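Local coordinates for FrnE protein (Deinococcus radiodurans, PDB 5CO3) that probably acts as a thiol-disulfide oxidoreductase of the DsbA-like FrnE family, making, breaking or rearranging disulfide bonds through a pair of redox cysteines, at residues K129-R134 against E139-N144; C22-I27 against T89-Q94; S51-P56 against L111-I116. All coordinates share one frame; numbering follows the deposited sequence.

In the fold
All three contacts belong to one DsbA-like chain, whose thioredoxin-type part, with its sheet and the CxxC helix 23-38, is interrupted between strands 45-51 and 193-196 by a long run of helices. Contact 2 sets the start of helix 23-38 beside helix 78-93, contact 3 brings the loop after strand 45-51 against helix 110-121, and contact 1 closes the turn after helix 125-137. Contacts 2 and 3 interleave along the chain, their centres about 19 Å apart; contact 1 follows both, its centre about 14 Å from contact 2 and 12 Å from contact 3. Helix 125-137 is the common neighbour: Tyr26 leans on Leu133, and Ile116 on Leu132, thereby tying the CxxC helix to the helical region.

Contact 1. Residues K129-R134 against E139-N144; sequences KERLLR and EGQNVN
The guanidinium of Arg131 has Glu139 OE1 at its edge and Arg134 NH2 over one face near the rim, while Arg131 CZ lies over a face of the Arg134 guanidinium. Arg131 NH1 and NH2 converge end-on on that one oxygen, NH1 lying 2.9 Å from Glu139 OE1, rather than pairing side by side with both; guanidinium and carboxylate planes stand 81° apart. NH2 uses the syn lone pair of OE1, whereas NH1 comes from above the carboxylate plane. OE2 goes to Arg134: NE donates to Glu139 OE2 at 2.6 Å from well above that plane, helped by a weak bond from NH2. A glutamate suits this place because its chain, extended beyond CG (chi2 175°), carries two oxygens out to two arginines, and its charge probably offsets the closeness of the overlapping guanidinium groups. The network closes the turn from helix 125-137 into the loop before helix 146-156, within the helical part of the DsbA-like fold; Gly140 takes a positive phi there. Gln141 NE2 also donates to Glu139 OE1 from above, at 2.9 Å, while its own OE1 accepts from Lys151. Arg131 NH2 also reaches Glu155. Deeper in, Leu132 CD2 meets Val143 CG1 at 4.1 Å.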
loop_
_atom_site.group_PDB
_atom_site.type_symbol
_atom_site.label_atom_id
_atom_site.label_comp_id
_atom_site.label_asym_id
_atom_site.label_seq_id
_atom_site.Cartn_x
_atom_site.Cartn_y
_atom_site.Cartn_z
ATOM N N LYS A 129 -8.076 0.673 -1.226
ATOM C CA LYS A 129 -6.734 0.418 -1.750
ATOM C C LYS A 129 -6.770 -0.792 -2.676
ATOM O O LYS A 129 -6.273 -0.746 -3.800
ATOM C CB LYS A 129 -5.723 0.198 -0.612
ATOM C CG LYS A 129 -4.347 -0.259 -1.087
ATOM C CD LYS A 129 -3.550 0.880 -1.714
ATOM C CE LYS A 129 -2.161 0.415 -2.115
ATOM N NZ LYS A 129 -1.334 1.512 -2.698
ATOM N N GLU A 130 -7.377 -1.868 -2.190
ATOM C CA GLU A 130 -7.548 -3.095 -2.959
ATOM C C GLU A 130 -8.233 -2.846 -4.312
ATOM O O GLU A 130 -7.743 -3.286 -5.356
ATOM C CB GLU A 130 -8.352 -4.102 -2.128
ATOM C CG GLU A 130 -8.769 -5.361 -2.871
ATOM C CD GLU A 130 -7.628 -6.353 -3.020
ATOM O OE1 GLU A 130 -6.655 -6.277 -2.238
ATOM O OE2 GLU A 130 -7.702 -7.206 -3.921
ATOM N N ARG A 131 -9.354 -2.123 -4.279
ATOM C CA ARG A 131 -10.123 -1.820 -5.485
ATOM C C ARG A 131 -9.302 -1.048 -6.495
ATOM O O ARG A 131 -9.340 -1.352 -7.684
ATOM C CB ARG A 131 -11.375 -1.019 -5.136
ATOM C CG ARG A 131 -12.325 -0.848 -6.331
ATOM C CD ARG A 131 -12.868 -2.213 -6.756
ATOM N NE ARG A 131 -13.544 -2.222 -8.058
ATOM C CZ ARG A 131 -12.929 -2.382 -9.229
ATOM N NH1 ARG A 131 -11.599 -2.492 -9.288
ATOM N NH2 ARG A 131 -13.638 -2.410 -10.347
ATOM N N LEU A 132 -8.556 -0.048 -6.018
ATOM C CA LEU A 132 -7.707 0.755 -6.891
ATOM C C LEU A 132 -6.565 -0.065 -7.499
ATOM O O LEU A 132 -6.269 0.068 -8.681
ATOM C CB LEU A 132 -7.155 1.968 -6.130
ATOM C CG LEU A 132 -8.246 3.015 -5.950
ATOM C CD1 LEU A 132 -7.888 3.950 -4.808
ATOM C CD2 LEU A 132 -8.459 3.804 -7.266
ATOM N N LEU A 133 -5.947 -0.928 -6.698
ATOM C CA LEU A 133 -4.877 -1.770 -7.225
ATOM C C LEU A 133 -5.396 -2.659 -8.358
ATOM O O LEU A 133 -4.746 -2.805 -9.396
ATOM C CB LEU A 133 -4.256 -2.622 -6.101
ATOM C CG LEU A 133 -3.398 -1.818 -5.111
ATOM C CD1 LEU A 133 -3.100 -2.653 -3.850
ATOM C CD2 LEU A 133 -2.103 -1.365 -5.791
ATOM N N ARG A 134 -6.576 -3.241 -8.160
ATOM C CA ARG A 134 -7.185 -4.081 -9.181
ATOM C C ARG A 134 -7.546 -3.268 -10.431
ATOM O O ARG A 134 -7.291 -3.684 -11.563
ATOM C CB ARG A 134 -8.425 -4.786 -8.615
ATOM C CG ARG A 134 -9.065 -5.788 -9.568
ATOM C CD ARG A 134 -10.274 -6.467 -8.923
ATOM N NE ARG A 134 -11.507 -6.110 -9.619
ATOM C CZ ARG A 134 -12.660 -5.811 -9.025
ATOM N NH1 ARG A 134 -12.766 -5.825 -7.697
ATOM N NH2 ARG A 134 -13.715 -5.500 -9.767
ATOM N N GLU A 139 -7.581 -4.066 -14.734
ATOM C CA GLU A 139 -8.791 -3.672 -15.453
ATOM C C GLU A 139 -8.603 -2.524 -16.423
ATOM O O GLU A 139 -9.574 -2.082 -17.024
ATOM C CB GLU A 139 -9.881 -3.316 -14.457
ATOM C CG GLU A 139 -10.243 -4.512 -13.566
ATOM C CD GLU A 139 -11.247 -4.153 -12.494
ATOM O OE1 GLU A 139 -11.334 -2.965 -12.141
ATOM O OE2 GLU A 139 -11.952 -5.070 -12.002
ATOM N N GLY A 140 -7.374 -2.051 -16.585
ATOM C CA GLY A 140 -7.098 -1.009 -17.573
ATOM C C GLY A 140 -7.807 0.306 -17.303
ATOM O O GLY A 140 -8.083 1.081 -18.242
ATOM N N GLN A 141 -8.114 0.567 -16.034
ATOM C CA GLN A 141 -8.818 1.797 -15.654
ATOM C C GLN A 141 -7.838 2.949 -15.426
ATOM O O GLN A 141 -6.696 2.748 -15.016
ATOM C CB GLN A 141 -9.671 1.580 -14.398
ATOM C CG GLN A 141 -10.503 0.300 -14.436
ATOM C CD GLN A 141 -11.926 0.499 -13.955
ATOM O OE1 GLN A 141 -12.524 1.558 -14.178
ATOM N NE2 GLN A 141 -12.491 -0.528 -13.302
ATOM N N ASN A 142 -8.295 4.163 -15.735
ATOM C CA ASN A 142 -7.517 5.369 -15.510
ATOM C C ASN A 142 -7.824 5.934 -14.123
ATOM O O ASN A 142 -8.881 6.539 -13.926
ATOM C CB ASN A 142 -7.841 6.388 -16.601
ATOM C CG ASN A 142 -7.205 7.745 -16.362
ATOM O OD1 ASN A 142 -6.451 7.949 -15.412
ATOM N ND2 ASN A 142 -7.499 8.688 -17.260
ATOM N N VAL A 143 -6.920 5.739 -13.161
ATOM C CA VAL A 143 -7.211 6.174 -11.788
ATOM C C VAL A 143 -6.963 7.682 -11.530
ATOM O O VAL A 143 -7.049 8.154 -10.397
ATOM C CB VAL A 143 -6.416 5.327 -10.772
ATOM C CG1 VAL A 143 -6.758 3.839 -10.965
ATOM C CG2 VAL A 143 -4.916 5.579 -10.900
ATOM N N ASN A 144 -6.646 8.432 -12.588
ATOM C CA ASN A 144 -6.611 9.895 -12.502
ATOM C C ASN A 144 -7.963 10.486 -12.883
ATOM O O ASN A 144 -8.223 11.657 -12.659
ATOM C CB ASN A 144 -5.525 10.463 -13.424
ATOM C CG ASN A 144 -5.519 11.986 -13.457
ATOM O OD1 ASN A 144 -5.958 12.616 -14.426
ATOM N ND2 ASN A 144 -5.033 12.584 -12.386
#

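Contact 2. Residues C22-I27 against T89-Q94; sequences CPWCYI and TQTAAQ
The short segments of helix 23-27 and helix 89-93 run almost parallel, at 16°, with axes 10.0 Å apart and Ile27 and Ala92 as the nearest pair of CA atoms. The first carries the thioredoxin-type CxxC motif, Cys22-Pro23-Trp24-Cys25, at the start of its helix; a disulfide between these cysteines is known for this protein but is absent here, in crystals grown with DTT. The second belongs to the helical part of the DsbA-like fold, so the contact joins the beginning of the CxxC helix to the helical region.

Ile27 points its side chain at the facing helix. Its CG1 lies 3.9 Å from Ala92 CA, and the small methyl of alanine lets the isoleucine come this close to the backbone; the CB of Ala92 is 4.0 Å from the same CG1. Further out, Ile27 CD1 meets Thr91 CG2 at 4.0 Å and also covers one face of the Trp24 indole near its rim, a packing of neighbours within the CxxC helix. Tyr26 turns another way, to helix 125-137, where its hydroxyl bonds Glu130.

Thr91 suits a border position. Its hydroxyl lies beside its own backbone N (chi1 -60°) and bonds the carbonyl of His87 one turn earlier, and that same rotation swings the methyl toward the other helix. There the Trp24 side chain crosses it at about a right angle, the six-membered ring reaching Thr91 CG2 obliquely with CZ3 at 3.9 Å and CH2 at 4.1 Å.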
loop_
_atom_site.group_PDB
_atom_site.type_symbol
_atom_site.label_atom_id
_atom_site.label_comp_id
_atom_site.label_asym_id
_atom_site.label_seq_id
_atom_site.Cartn_x
_atom_site.Cartn_y
_atom_site.Cartn_z
ATOM N N CYS A 22 2.312 0.740 -8.439
ATOM C CA CYS A 22 3.413 -0.208 -8.271
ATOM C C CYS A 22 2.921 -1.653 -8.213
ATOM O O CYS A 22 2.179 -2.014 -7.309
ATOM C CB CYS A 22 4.208 0.112 -7.004
ATOM S SG CYS A 22 5.590 -1.021 -6.720
ATOM N N PRO A 23 3.284 -2.474 -9.207
ATOM C CA PRO A 23 2.788 -3.858 -9.214
ATOM C C PRO A 23 3.291 -4.635 -8.003
ATOM O O PRO A 23 2.596 -5.562 -7.574
ATOM C CB PRO A 23 3.348 -4.433 -10.519
ATOM C CG PRO A 23 3.580 -3.194 -11.390
ATOM C CD PRO A 23 4.057 -2.150 -10.423
ATOM N N TRP A 24 4.436 -4.249 -7.443
ATOM C CA TRP A 24 4.976 -4.974 -6.295
ATOM C C TRP A 24 4.146 -4.680 -5.054
ATOM O O TRP A 24 4.107 -5.481 -4.124
ATOM C CB TRP A 24 6.449 -4.643 -6.069
ATOM C CG TRP A 24 7.321 -5.325 -7.072
ATOM C CD1 TRP A 24 7.973 -4.746 -8.121
ATOM C CD2 TRP A 24 7.609 -6.728 -7.146
ATOM N NE1 TRP A 24 8.652 -5.696 -8.838
ATOM C CE2 TRP A 24 8.454 -6.923 -8.257
ATOM C CE3 TRP A 24 7.243 -7.838 -6.371
ATOM C CZ2 TRP A 24 8.936 -8.181 -8.619
ATOM C CZ3 TRP A 24 7.726 -9.089 -6.732
ATOM C CH2 TRP A 24 8.563 -9.249 -7.845
ATOM N N CYS A 25 3.441 -3.552 -5.052
ATOM C CA CYS A 25 2.601 -3.234 -3.903
ATOM C C CYS A 25 1.389 -4.153 -3.807
ATOM O O CYS A 25 0.950 -4.487 -2.709
ATOM C CB CYS A 25 2.168 -1.765 -3.956
ATOM S SG CYS A 25 3.497 -0.640 -3.521
ATOM N N TYR A 26 0.824 -4.544 -4.946
ATOM C CA TYR A 26 -0.306 -5.458 -4.922
ATOM C C TYR A 26 0.193 -6.839 -4.472
ATOM O O TYR A 26 -0.404 -7.472 -3.598
ATOM C CB TYR A 26 -0.970 -5.528 -6.293
ATOM C CG TYR A 26 -2.442 -5.836 -6.285
ATOM C CD1 TYR A 26 -3.110 -6.231 -5.118
ATOM C CD2 TYR A 26 -3.183 -5.714 -7.457
ATOM C CE1 TYR A 26 -4.471 -6.519 -5.135
ATOM C CE2 TYR A 26 -4.529 -5.994 -7.481
ATOM C CZ TYR A 26 -5.169 -6.391 -6.337
ATOM O OH TYR A 26 -6.511 -6.666 -6.382
ATOM N N ILE A 27 1.300 -7.280 -5.065
ATOM C CA ILE A 27 1.962 -8.519 -4.645
ATOM C C ILE A 27 2.257 -8.500 -3.141
ATOM O O ILE A 27 1.976 -9.476 -2.430
ATOM C CB ILE A 27 3.259 -8.747 -5.436
ATOM C CG1 ILE A 27 2.905 -9.177 -6.862
ATOM C CG2 ILE A 27 4.166 -9.804 -4.741
ATOM C CD1 ILE A 27 4.019 -8.960 -7.903
ATOM N N THR A 89 4.107 -10.233 -13.786
ATOM C CA THR A 89 2.836 -10.883 -14.105
ATOM C C THR A 89 2.781 -12.302 -13.532
ATOM O O THR A 89 1.797 -12.683 -12.889
ATOM C CB THR A 89 2.596 -10.928 -15.618
ATOM O OG1 THR A 89 2.434 -9.585 -16.091
ATOM C CG2 THR A 89 1.328 -11.692 -15.936
ATOM N N GLN A 90 3.840 -13.071 -13.745
ATOM C CA GLN A 90 3.890 -14.456 -13.257
ATOM C C GLN A 90 3.975 -14.522 -11.739
ATOM O O GLN A 90 3.303 -15.343 -11.117
ATOM C CB GLN A 90 5.063 -15.189 -13.881
ATOM C CG GLN A 90 4.803 -15.479 -15.335
ATOM C CD GLN A 90 6.002 -16.041 -16.026
ATOM O OE1 GLN A 90 6.544 -17.066 -15.608
ATOM N NE2 GLN A 90 6.442 -15.371 -17.087
ATOM N N THR A 91 4.772 -13.638 -11.145
ATOM C CA THR A 91 4.860 -13.565 -9.688
ATOM C C THR A 91 3.481 -13.252 -9.091
ATOM O O THR A 91 3.038 -13.888 -8.115
ATOM C CB THR A 91 5.903 -12.507 -9.246
ATOM O OG1 THR A 91 7.187 -12.866 -9.769
ATOM C CG2 THR A 91 5.998 -12.463 -7.726
ATOM N N ALA A 92 2.773 -12.318 -9.709
ATOM C CA ALA A 92 1.457 -11.941 -9.221
ATOM C C ALA A 92 0.455 -13.095 -9.340
ATOM O O ALA A 92 -0.443 -13.235 -8.501
ATOM C CB ALA A 92 0.948 -10.694 -9.979
ATOM N N ALA A 93 0.603 -13.934 -10.364
ATOM C CA ALA A 93 -0.361 -15.004 -10.567
ATOM C C ALA A 93 -0.332 -15.954 -9.383
ATOM O O ALA A 93 -1.354 -16.538 -9.017
ATOM C CB ALA A 93 -0.081 -15.761 -11.871
ATOM N N GLN A 94 0.843 -16.095 -8.772
ATOM C CA GLN A 94 1.005 -16.978 -7.613
ATOM C C GLN A 94 0.317 -16.416 -6.364
ATOM O O GLN A 94 0.071 -17.144 -5.405
ATOM C CB GLN A 94 2.489 -17.216 -7.327
ATOM C CG GLN A 94 3.198 -18.001 -8.412
ATOM C CD GLN A 94 2.568 -19.359 -8.653
ATOM O OE1 GLN A 94 1.926 -19.576 -9.679
ATOM N NE2 GLN A 94 2.759 -20.289 -7.713
#

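Contact 3. Residues S51-P56 against L111-I116; sequences SFELDP and LAHQLI. With GOL (glycerol), chain B.
Residues 51-56 leave the end of strand 45-51 as an irregular loop and pass helix 110-121 most closely where Ser51 and His113 lie 5.9 Å apart between their CA atoms. In this DsbA-like fold the contact joins the edge of the thioredoxin-type sheet to the helical region, and nearly everything in it is gathered round one imidazole.

The CB of His113 points at the loop, and the ring slots in beneath its backbone, with Phe52 N over one face. Glu53 runs past the ring in the opposite direction, CG 4.0 Å from His113 CD2; its carboxylate goes on to a salt bridge with Arg177. A ring with two nitrogens suits this buried place, for NE2 of His113 is hydrogen-bonded to Asp19 while ND1 meets a bound glycerol. Phe52 O also lies 2.9 Å from His113 NE2.

The glycerol is probably from the crystallisation liquor. Ser51 OG, placed beside its own backbone N (chi1 -51°), shares a hydrogen bond with glycerol O2 at 2.6 Å and has a second with His117. The apolar flank is Ile116, whose CD1 lies 3.5 Å from glycerol C1, while Lys129 supplies a further hydrogen bond to the ligand. Glycerol O2 sits at the ring edge of His113, 2.6 Å from ND1, in a nearly straight hydrogen bond of 165°.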
loop_
_atom_site.group_PDB
_atom_site.type_symbol
_atom_site.label_atom_id
_atom_site.label_comp_id
_atom_site.label_asym_id
_atom_site.label_seq_id
_atom_site.Cartn_x
_atom_site.Cartn_y
_atom_site.Cartn_z
ATOM N N SER A 51 0.148 7.033 1.794
ATOM C CA SER A 51 0.326 7.404 0.397
ATOM C C SER A 51 1.789 7.502 0.010
ATOM O O SER A 51 2.613 8.037 0.752
ATOM C CB SER A 51 -0.367 8.735 0.108
ATOM O OG SER A 51 -1.706 8.720 0.554
ATOM N N PHE A 52 2.094 6.985 -1.173
ATOM C CA PHE A 52 3.410 7.123 -1.766
ATOM C C PHE A 52 3.194 7.244 -3.266
ATOM O O PHE A 52 2.385 6.506 -3.836
ATOM C CB PHE A 52 4.297 5.927 -1.434
ATOM C CG PHE A 52 5.745 6.118 -1.794
ATOM C CD1 PHE A 52 6.180 5.921 -3.094
ATOM C CD2 PHE A 52 6.677 6.464 -0.825
ATOM C CE1 PHE A 52 7.509 6.080 -3.424
ATOM C CE2 PHE A 52 8.007 6.621 -1.150
ATOM C CZ PHE A 52 8.422 6.435 -2.458
ATOM N N GLU A 53 3.882 8.198 -3.883
ATOM C CA GLU A 53 3.832 8.366 -5.327
ATOM C C GLU A 53 5.203 8.118 -5.919
ATOM O O GLU A 53 6.157 8.821 -5.587
ATOM C CB GLU A 53 3.345 9.771 -5.700
ATOM C CG GLU A 53 1.831 9.899 -5.746
ATOM C CD GLU A 53 1.370 11.322 -6.026
ATOM O OE1 GLU A 53 1.166 11.688 -7.207
ATOM O OE2 GLU A 53 1.217 12.086 -5.050
ATOM N N LEU A 54 5.300 7.113 -6.787
ATOM C CA LEU A 54 6.539 6.864 -7.514
ATOM C C LEU A 54 6.977 8.112 -8.258
ATOM O O LEU A 54 8.159 8.422 -8.317
ATOM C CB LEU A 54 6.374 5.718 -8.503
ATOM C CG LEU A 54 6.003 4.364 -7.909
ATOM C CD1 LEU A 54 5.843 3.356 -9.032
ATOM C CD2 LEU A 54 7.063 3.931 -6.905
ATOM N N ASP A 55 6.013 8.826 -8.825
ATOM C CA ASP A 55 6.303 10.024 -9.602
ATOM C C ASP A 55 5.221 11.076 -9.385
ATOM O O ASP A 55 4.251 11.144 -10.140
ATOM C CB ASP A 55 6.420 9.676 -11.089
ATOM C CG ASP A 55 6.824 10.869 -11.953
ATOM O OD1 ASP A 55 7.233 11.931 -11.420
ATOM O OD2 ASP A 55 6.740 10.724 -13.190
ATOM N N PRO A 56 5.391 11.899 -8.344
ATOM C CA PRO A 56 4.428 12.942 -7.978
ATOM C C PRO A 56 4.240 13.964 -9.101
ATOM O O PRO A 56 3.185 14.575 -9.207
ATOM C CB PRO A 56 5.066 13.600 -6.746
ATOM C CG PRO A 56 6.102 12.638 -6.267
ATOM C CD PRO A 56 6.584 11.920 -7.483
ATOM N N LEU A 111 -4.875 11.769 -6.951
ATOM C CA LEU A 111 -6.304 11.784 -6.649
ATOM C C LEU A 111 -6.766 10.437 -6.100
ATOM O O LEU A 111 -7.599 10.387 -5.195
ATOM C CB LEU A 111 -7.122 12.150 -7.892
ATOM C CG LEU A 111 -7.159 13.620 -8.300
ATOM C CD1 LEU A 111 -7.750 13.772 -9.698
ATOM C CD2 LEU A 111 -7.948 14.429 -7.268
ATOM N N ALA A 112 -6.230 9.351 -6.652
ATOM C CA ALA A 112 -6.516 8.013 -6.160
ATOM C C ALA A 112 -6.083 7.882 -4.707
ATOM O O ALA A 112 -6.813 7.326 -3.892
ATOM C CB ALA A 112 -5.816 6.990 -7.023
ATOM N N HIS A 113 -4.906 8.405 -4.371
ATOM C CA HIS A 113 -4.451 8.361 -2.983
ATOM C C HIS A 113 -5.373 9.174 -2.086
ATOM O O HIS A 113 -5.619 8.797 -0.939
ATOM C CB HIS A 113 -3.006 8.853 -2.863
ATOM C CG HIS A 113 -1.998 7.825 -3.281
ATOM N ND1 HIS A 113 -1.733 6.696 -2.532
ATOM C CD2 HIS A 113 -1.192 7.754 -4.366
ATOM C CE1 HIS A 113 -0.814 5.973 -3.145
ATOM N NE2 HIS A 113 -0.465 6.596 -4.258
ATOM N N GLN A 114 -5.892 10.285 -2.611
ATOM C CA GLN A 114 -6.859 11.080 -1.862
ATOM C C GLN A 114 -8.128 10.280 -1.562
ATOM O O GLN A 114 -8.688 10.368 -0.462
ATOM C CB GLN A 114 -7.221 12.358 -2.625
ATOM C CG GLN A 114 -6.165 13.447 -2.514
ATOM C CD GLN A 114 -6.517 14.697 -3.324
ATOM O OE1 GLN A 114 -7.566 15.308 -3.115
ATOM N NE2 GLN A 114 -5.647 15.069 -4.261
ATOM N N LEU A 115 -8.579 9.507 -2.547
ATOM C CA LEU A 115 -9.774 8.682 -2.379
ATOM C C LEU A 115 -9.565 7.644 -1.278
ATOM O O LEU A 115 -10.472 7.348 -0.495
ATOM C CB LEU A 115 -10.139 7.992 -3.691
ATOM C CG LEU A 115 -11.374 7.090 -3.616
ATOM C CD1 LEU A 115 -12.565 7.842 -3.039
ATOM C CD2 LEU A 115 -11.705 6.515 -4.993
ATOM N N ILE A 116 -8.362 7.098 -1.205
ATOM C CA ILE A 116 -8.098 6.124 -0.157
ATOM C C ILE A 116 -8.183 6.796 1.221
ATOM O O ILE A 116 -8.760 6.244 2.164
ATOM C CB ILE A 116 -6.744 5.456 -0.344
ATOM C CG1 ILE A 116 -6.758 4.611 -1.612
ATOM C CG2 ILE A 116 -6.502 4.493 0.815
ATOM C CD1 ILE A 116 -5.391 4.166 -2.104
HETATM C C1 GOL B . -2.604 4.031 -0.040
HETATM O O1 GOL B . -1.399 3.822 -0.745
HETATM C C2 GOL B . -2.577 5.383 0.669
HETATM O O2 GOL B . -2.863 6.496 -0.173
HETATM C C3 GOL B . -3.468 5.329 1.905
HETATM O O3 GOL B . -3.744 6.621 2.394
#